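Local coordinates for putative isomerase (Streptomyces coelicolor A3, PDB 2OQH), which probably acts as an acid-sugar dehydratase or isomerase of the enolase superfamily, possibly converting D-glucarate to 5-dehydro-4-deoxy-D-glucarate, at residues L15-F21 against Y328-I334; E31-V35 against G299-A305. All coordinates share one frame; numbering follows the deposited sequence.

Contact 1 of 2, residues L15-F21 against Y328-I334; sequences LPLVNPF and YLHADDI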
loop_
_atom_site.group_PDB
_atom_site.type_symbol
_atom_site.label_atom_id
_atom_site.label_comp_id
_atom_site.label_asym_id
_atom_site.label_seq_id
_atom_site.Cartn_x
_atom_site.Cartn_y
_atom_site.Cartn_z
ATOM N N LEU A 15 2.243 8.333 -15.565
ATOM C CA LEU A 15 2.802 7.142 -16.191
ATOM C C LEU A 15 1.671 6.251 -16.643
ATOM O O LEU A 15 0.617 6.189 -15.998
ATOM C CB LEU A 15 3.725 6.379 -15.236
ATOM C CG LEU A 15 5.111 6.999 -15.058
ATOM C CD1 LEU A 15 4.999 8.246 -14.205
ATOM C CD2 LEU A 15 6.043 6.006 -14.397
ATOM N N PRO A 16 1.865 5.555 -17.775
ATOM C CA PRO A 16 0.845 4.659 -18.318
ATOM C C PRO A 16 0.684 3.397 -17.475
ATOM O O PRO A 16 1.610 2.980 -16.775
ATOM C CB PRO A 16 1.382 4.354 -19.712
ATOM C CG PRO A 16 2.861 4.277 -19.466
ATOM C CD PRO A 16 3.093 5.505 -18.594
ATOM N N LEU A 17 -0.503 2.802 -17.547
ATOM C CA LEU A 17 -0.788 1.572 -16.828
ATOM C C LEU A 17 -1.384 0.580 -17.812
ATOM O O LEU A 17 -2.131 0.961 -18.714
ATOM C CB LEU A 17 -1.777 1.825 -15.696
ATOM C CG LEU A 17 -1.287 2.705 -14.553
ATOM C CD1 LEU A 17 -2.460 3.021 -13.638
ATOM C CD2 LEU A 17 -0.170 2.000 -13.796
ATOM N N VAL A 18 -1.044 -0.689 -17.635
ATOM C CA VAL A 18 -1.539 -1.742 -18.503
ATOM C C VAL A 18 -1.863 -2.989 -17.702
ATOM O O VAL A 18 -1.083 -3.406 -16.834
ATOM C CB VAL A 18 -0.501 -2.119 -19.581
ATOM C CG1 VAL A 18 -1.000 -3.308 -20.400
ATOM C CG2 VAL A 18 -0.243 -0.925 -20.488
ATOM N N ASN A 19 -3.014 -3.582 -17.996
ATOM C CA ASN A 19 -3.436 -4.798 -17.320
ATOM C C ASN A 19 -3.001 -5.992 -18.161
ATOM O O ASN A 19 -3.552 -6.241 -19.232
ATOM C CB ASN A 19 -4.952 -4.810 -17.140
ATOM C CG ASN A 19 -5.457 -6.115 -16.547
ATOM O OD1 ASN A 19 -4.812 -6.709 -15.672
ATOM N ND2 ASN A 19 -6.621 -6.561 -17.007
ATOM N N PRO A 20 -2.008 -6.753 -17.678
ATOM C CA PRO A 20 -1.511 -7.921 -18.409
ATOM C C PRO A 20 -2.535 -9.047 -18.551
ATOM O O PRO A 20 -2.284 -10.041 -19.234
ATOM C CB PRO A 20 -0.283 -8.334 -17.597
ATOM C CG PRO A 20 -0.672 -7.962 -16.203
ATOM C CD PRO A 20 -1.304 -6.597 -16.394
ATOM N N PHE A 21 -3.699 -8.883 -17.934
ATOM C CA PHE A 21 -4.728 -9.913 -18.001
ATOM C C PHE A 21 -5.967 -9.460 -18.761
ATOM O O PHE A 21 -6.117 -8.277 -19.079
ATOM C CB PHE A 21 -5.113 -10.325 -16.587
ATOM C CG PHE A 21 -3.937 -10.676 -15.733
ATOM C CD1 PHE A 21 -3.260 -11.875 -15.925
ATOM C CD2 PHE A 21 -3.477 -9.788 -14.767
ATOM C CE1 PHE A 21 -2.139 -12.190 -15.164
ATOM C CE2 PHE A 21 -2.358 -10.085 -13.999
ATOM C CZ PHE A 21 -1.683 -11.292 -14.199
ATOM N N TYR A 328 1.820 -4.903 -10.694
ATOM C CA TYR A 328 1.805 -5.728 -11.896
ATOM C C TYR A 328 1.144 -5.017 -13.067
ATOM O O TYR A 328 1.114 -5.538 -14.179
ATOM C CB TYR A 328 1.132 -7.085 -11.637
ATOM C CG TYR A 328 -0.312 -7.041 -11.180
ATOM C CD1 TYR A 328 -1.349 -6.755 -12.070
ATOM C CD2 TYR A 328 -0.640 -7.310 -9.855
ATOM C CE1 TYR A 328 -2.686 -6.741 -11.643
ATOM C CE2 TYR A 328 -1.967 -7.301 -9.415
ATOM C CZ TYR A 328 -2.986 -7.019 -10.308
ATOM O OH TYR A 328 -4.294 -7.042 -9.862
ATOM N N LEU A 329 0.631 -3.817 -12.814
ATOM C CA LEU A 329 -0.019 -3.006 -13.843
ATOM C C LEU A 329 0.935 -1.969 -14.412
ATOM O O LEU A 329 0.546 -1.141 -15.237
ATOM C CB LEU A 329 -1.218 -2.260 -13.257
ATOM C CG LEU A 329 -2.388 -3.075 -12.723
ATOM C CD1 LEU A 329 -3.407 -2.120 -12.109
ATOM C CD2 LEU A 329 -3.003 -3.888 -13.844
ATOM N N HIS A 330 2.182 -2.005 -13.970
ATOM C CA HIS A 330 3.158 -1.029 -14.421
ATOM C C HIS A 330 3.670 -1.289 -15.829
ATOM O O HIS A 330 3.822 -2.440 -16.256
ATOM C CB HIS A 330 4.349 -0.979 -13.454
ATOM C CG HIS A 330 5.463 -1.913 -13.811
ATOM N ND1 HIS A 330 6.432 -1.597 -14.741
ATOM C CD2 HIS A 330 5.755 -3.163 -13.377
ATOM C CE1 HIS A 330 7.274 -2.608 -14.861
ATOM N NE2 HIS A 330 6.886 -3.571 -14.045
ATOM N N ALA A 331 3.902 -0.196 -16.546
ATOM C CA ALA A 331 4.451 -0.247 -17.887
ATOM C C ALA A 331 5.799 0.446 -17.716
ATOM O O ALA A 331 6.648 -0.029 -16.957
ATOM C CB ALA A 331 3.562 0.515 -18.865
ATOM N N ASP A 332 5.987 1.581 -18.378
ATOM C CA ASP A 332 7.243 2.313 -18.280
ATOM C C ASP A 332 7.312 3.034 -16.928
ATOM O O ASP A 332 6.293 3.493 -16.408
ATOM C CB ASP A 332 7.347 3.305 -19.446
ATOM C CG ASP A 332 8.766 3.793 -19.672
ATOM O OD1 ASP A 332 9.710 3.026 -19.394
ATOM O OD2 ASP A 332 8.939 4.940 -20.139
ATOM N N ASP A 333 8.511 3.123 -16.361
ATOM C CA ASP A 333 8.707 3.765 -15.060
ATOM C C ASP A 333 10.005 4.557 -15.111
ATOM O O ASP A 333 10.805 4.383 -16.034
ATOM C CB ASP A 333 8.809 2.693 -13.965
ATOM C CG ASP A 333 8.396 3.206 -12.591
ATOM O OD1 ASP A 333 8.484 4.435 -12.357
ATOM O OD2 ASP A 333 7.996 2.373 -11.743
ATOM N N ILE A 334 10.230 5.424 -14.127
ATOM C CA ILE A 334 11.456 6.201 -14.132
ATOM C C ILE A 334 12.626 5.452 -13.515
ATOM O O ILE A 334 13.690 6.018 -13.304
ATOM C CB ILE A 334 11.271 7.563 -13.446
ATOM C CG1 ILE A 334 10.817 7.392 -12.000
ATOM C CG2 ILE A 334 10.239 8.374 -14.208
ATOM C CD1 ILE A 334 10.573 8.712 -11.313
HETATM O O HOH W 1 3.781 2.544 -15.512
#
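V18 and L329 carry the one direct hydrogen bond between these two loops: V18 N donates to L329 O at 2.9 Å, nearly straight at 169°. CA-H...O contacts lie beside it, from L17 CA to L329 O and from L329 CA to V18 O (3.2 Å). A water adds a second polar link. It accepts from A331 N (2.9 Å), donates to D332 O (2.8 Å) and also reaches P16 O.

Apolar contacts fill in along both loops. With CG of L329 anti to its carbonyl carbon (chi1 -63°), CD2 comes within 3.6 Å of N19 CA and also meets P20 CD. P16 CG rests on A331 CB at 3.9 Å, while L15 CD2 packs on the D332-D333 backbone, 3.5 Å from D333 CA. The aromatic pair is an offset edge-to-face one: the F21 edge turns toward the Y328 face, planes at 71° and centroids 5.9 Å apart. Y328 OH bonds to L133 N on a barrel strand. D332 OD1 forms a salt bridge with K361 NZ, and OD2 hydrogen-bonds to Y365 OH, both on helix 359-368.

One backbone bond, a shared water and small apolar patches thus join the N-terminal domain to the C-terminal barrel region; the polar links all use main-chain atoms, while side chains supply the apolar contacts.

Contact 2 of 2, residues E31-V35 against G299-A305; sequences ETRTV and GGELGIA
R33 and E31 both extend from the strand to the turn at G299-G300. R33 NH1 gives G299 O a weak, strongly bent hydrogen bond (3.0 Å, 120°), with that oxygen at the edge of the guanidinium and in its plane. R33 NH2 donates to a water 3.0 Å away, which in turn donates to E301 OE2. E301 OE2 also accepts G299 N, on its syn side, at 2.8 Å, tying the turn to its own glutamate. E31 OE2 lies 2.6 Å from G300 O.

Bends at chi2 (-72°) and chi3 (-66°) turn the R33 chain so that one guanidinium face lies over the turn. G300 O stands above that face and E301 CA above the same face, each offset toward its rim; E301 CA is 3.5 Å from R33 NH2. NE makes a salt bridge with E49, so the group is gripped from the sheet as well.

Further out, L302 lies against both side chains: CD1 is 3.8 Å from R33 CG, and CD2 packs against the E31 carboxylate, 3.5 Å from OE2. The apolar pair V35 CG1 and I304 CD1 meets more loosely at 4.4 Å.

Strand 31-40 is the middle strand of the antiparallel three-stranded sheet, and it faces the turn that leads from barrel strand 293-296 into helix 303-315. L302 is the N-cap residue of that helix. E49 on the adjoining strand 45-51 accepts hydrogen bonds from L302 N and A305 N, binding the start of the barrel helix to the N-terminal sheet.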
loop_
_atom_site.group_PDB
_atom_site.type_symbol
_atom_site.label_atom_id
_atom_site.label_comp_id
_atom_site.label_asym_id
_atom_site.label_seq_id
_atom_site.Cartn_x
_atom_site.Cartn_y
_atom_site.Cartn_z
ATOM N N GLU A 31 -1.773 6.957 -14.606
ATOM C CA GLU A 31 -1.659 7.290 -13.192
ATOM C C GLU A 31 -0.737 8.487 -12.927
ATOM O O GLU A 31 0.253 8.703 -13.633
ATOM C CB GLU A 31 -1.159 6.064 -12.435
ATOM C CG GLU A 31 -0.961 6.272 -10.958
ATOM C CD GLU A 31 -0.535 5.002 -10.272
ATOM O OE1 GLU A 31 -1.417 4.219 -9.844
ATOM O OE2 GLU A 31 0.690 4.777 -10.183
ATOM N N THR A 32 -1.069 9.262 -11.901
ATOM C CA THR A 32 -0.272 10.428 -11.549
ATOM C C THR A 32 0.426 10.216 -10.204
ATOM O O THR A 32 -0.190 9.746 -9.248
ATOM C CB THR A 32 -1.165 11.693 -11.492
ATOM O OG1 THR A 32 -1.686 11.971 -12.801
ATOM C CG2 THR A 32 -0.369 12.889 -11.018
ATOM N N ARG A 33 1.713 10.561 -10.142
ATOM C CA ARG A 33 2.507 10.409 -8.926
ATOM C C ARG A 33 3.453 11.595 -8.729
ATOM O O ARG A 33 3.871 12.235 -9.695
ATOM C CB ARG A 33 3.348 9.126 -8.993
ATOM C CG ARG A 33 2.563 7.863 -9.319
ATOM C CD ARG A 33 1.697 7.415 -8.156
ATOM N NE ARG A 33 2.499 6.994 -7.010
ATOM C CZ ARG A 33 1.999 6.397 -5.930
ATOM N NH1 ARG A 33 0.698 6.152 -5.849
ATOM N NH2 ARG A 33 2.796 6.039 -4.933
ATOM N N THR A 34 3.790 11.876 -7.474
ATOM C CA THR A 34 4.708 12.957 -7.142
ATOM C C THR A 34 6.056 12.335 -6.782
ATOM O O THR A 34 6.123 11.428 -5.949
ATOM C CB THR A 34 4.202 13.785 -5.934
ATOM O OG1 THR A 34 3.057 14.555 -6.320
ATOM C CG2 THR A 34 5.297 14.725 -5.428
ATOM N N VAL A 35 7.126 12.809 -7.417
ATOM C CA VAL A 35 8.465 12.292 -7.144
ATOM C C VAL A 35 9.315 13.373 -6.491
ATOM O O VAL A 35 9.268 14.540 -6.886
ATOM C CB VAL A 35 9.168 11.832 -8.435
ATOM C CG1 VAL A 35 10.508 11.205 -8.095
ATOM C CG2 VAL A 35 8.290 10.838 -9.178
ATOM N N GLY A 299 -1.715 2.021 -2.873
ATOM C CA GLY A 299 -2.416 3.178 -3.400
ATOM C C GLY A 299 -1.868 3.567 -4.762
ATOM O O GLY A 299 -1.796 4.752 -5.083
ATOM N N GLY A 300 -1.472 2.571 -5.557
ATOM C CA GLY A 300 -0.931 2.825 -6.886
ATOM C C GLY A 300 0.577 3.030 -6.965
ATOM O O GLY A 300 1.080 3.633 -7.918
ATOM N N GLU A 301 1.315 2.529 -5.983
ATOM C CA GLU A 301 2.763 2.686 -5.978
ATOM C C GLU A 301 3.425 2.148 -7.234
ATOM O O GLU A 301 3.035 1.100 -7.746
ATOM C CB GLU A 301 3.393 1.958 -4.787
ATOM C CG GLU A 301 3.009 2.486 -3.429
ATOM C CD GLU A 301 1.582 2.163 -3.081
ATOM O OE1 GLU A 301 1.173 1.007 -3.314
ATOM O OE2 GLU A 301 0.879 3.055 -2.568
ATOM N N LEU A 302 4.431 2.868 -7.723
ATOM C CA LEU A 302 5.192 2.417 -8.887
ATOM C C LEU A 302 6.518 1.872 -8.342
ATOM O O LEU A 302 6.594 1.478 -7.176
ATOM C CB LEU A 302 5.426 3.568 -9.877
ATOM C CG LEU A 302 4.157 4.127 -10.547
ATOM C CD1 LEU A 302 4.526 5.326 -11.410
ATOM C CD2 LEU A 302 3.465 3.048 -11.383
ATOM N N GLY A 303 7.558 1.858 -9.167
ATOM C CA GLY A 303 8.841 1.315 -8.746
ATOM C C GLY A 303 9.510 1.826 -7.479
ATOM O O GLY A 303 9.893 1.039 -6.609
ATOM N N ILE A 304 9.687 3.135 -7.374
ATOM C CA ILE A 304 10.335 3.692 -6.192
ATOM C C ILE A 304 9.521 3.392 -4.928
ATOM O O ILE A 304 10.053 2.865 -3.952
ATOM C CB ILE A 304 10.537 5.214 -6.340
ATOM C CG1 ILE A 304 11.426 5.498 -7.557
ATOM C CG2 ILE A 304 11.185 5.787 -5.079
ATOM C CD1 ILE A 304 11.584 6.981 -7.870
ATOM N N ALA A 305 8.229 3.705 -4.965
ATOM C CA ALA A 305 7.351 3.471 -3.823
ATOM C C ALA A 305 7.310 1.992 -3.445
ATOM O O ALA A 305 7.434 1.640 -2.264
ATOM C CB ALA A 305 5.951 3.977 -4.132
HETATM O O HOH W 2 0.995 5.568 -2.572
#

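How the contacts relate
Both contacts join the N-terminal domain to the C-terminal barrel, with centres 11 Å apart; along the chain, contact 2 is nested inside the loop that contact 1 closes. They touch directly. L15 N bonds to E31 O at 2.8 Å, as antiparallel neighbours do, and D333 OD2 accepts G303 N at 2.7 Å, near the start of helix 303-315. L15 CD2 also packs on L302 CD1 at 3.4 Å. In enolase-superfamily enzymes the active site lies where the N-terminal domain caps the C-terminal ends of the barrel strands; segment 299-305, following strand 293-296, is at such an end, consistent with contact 2 bordering that region.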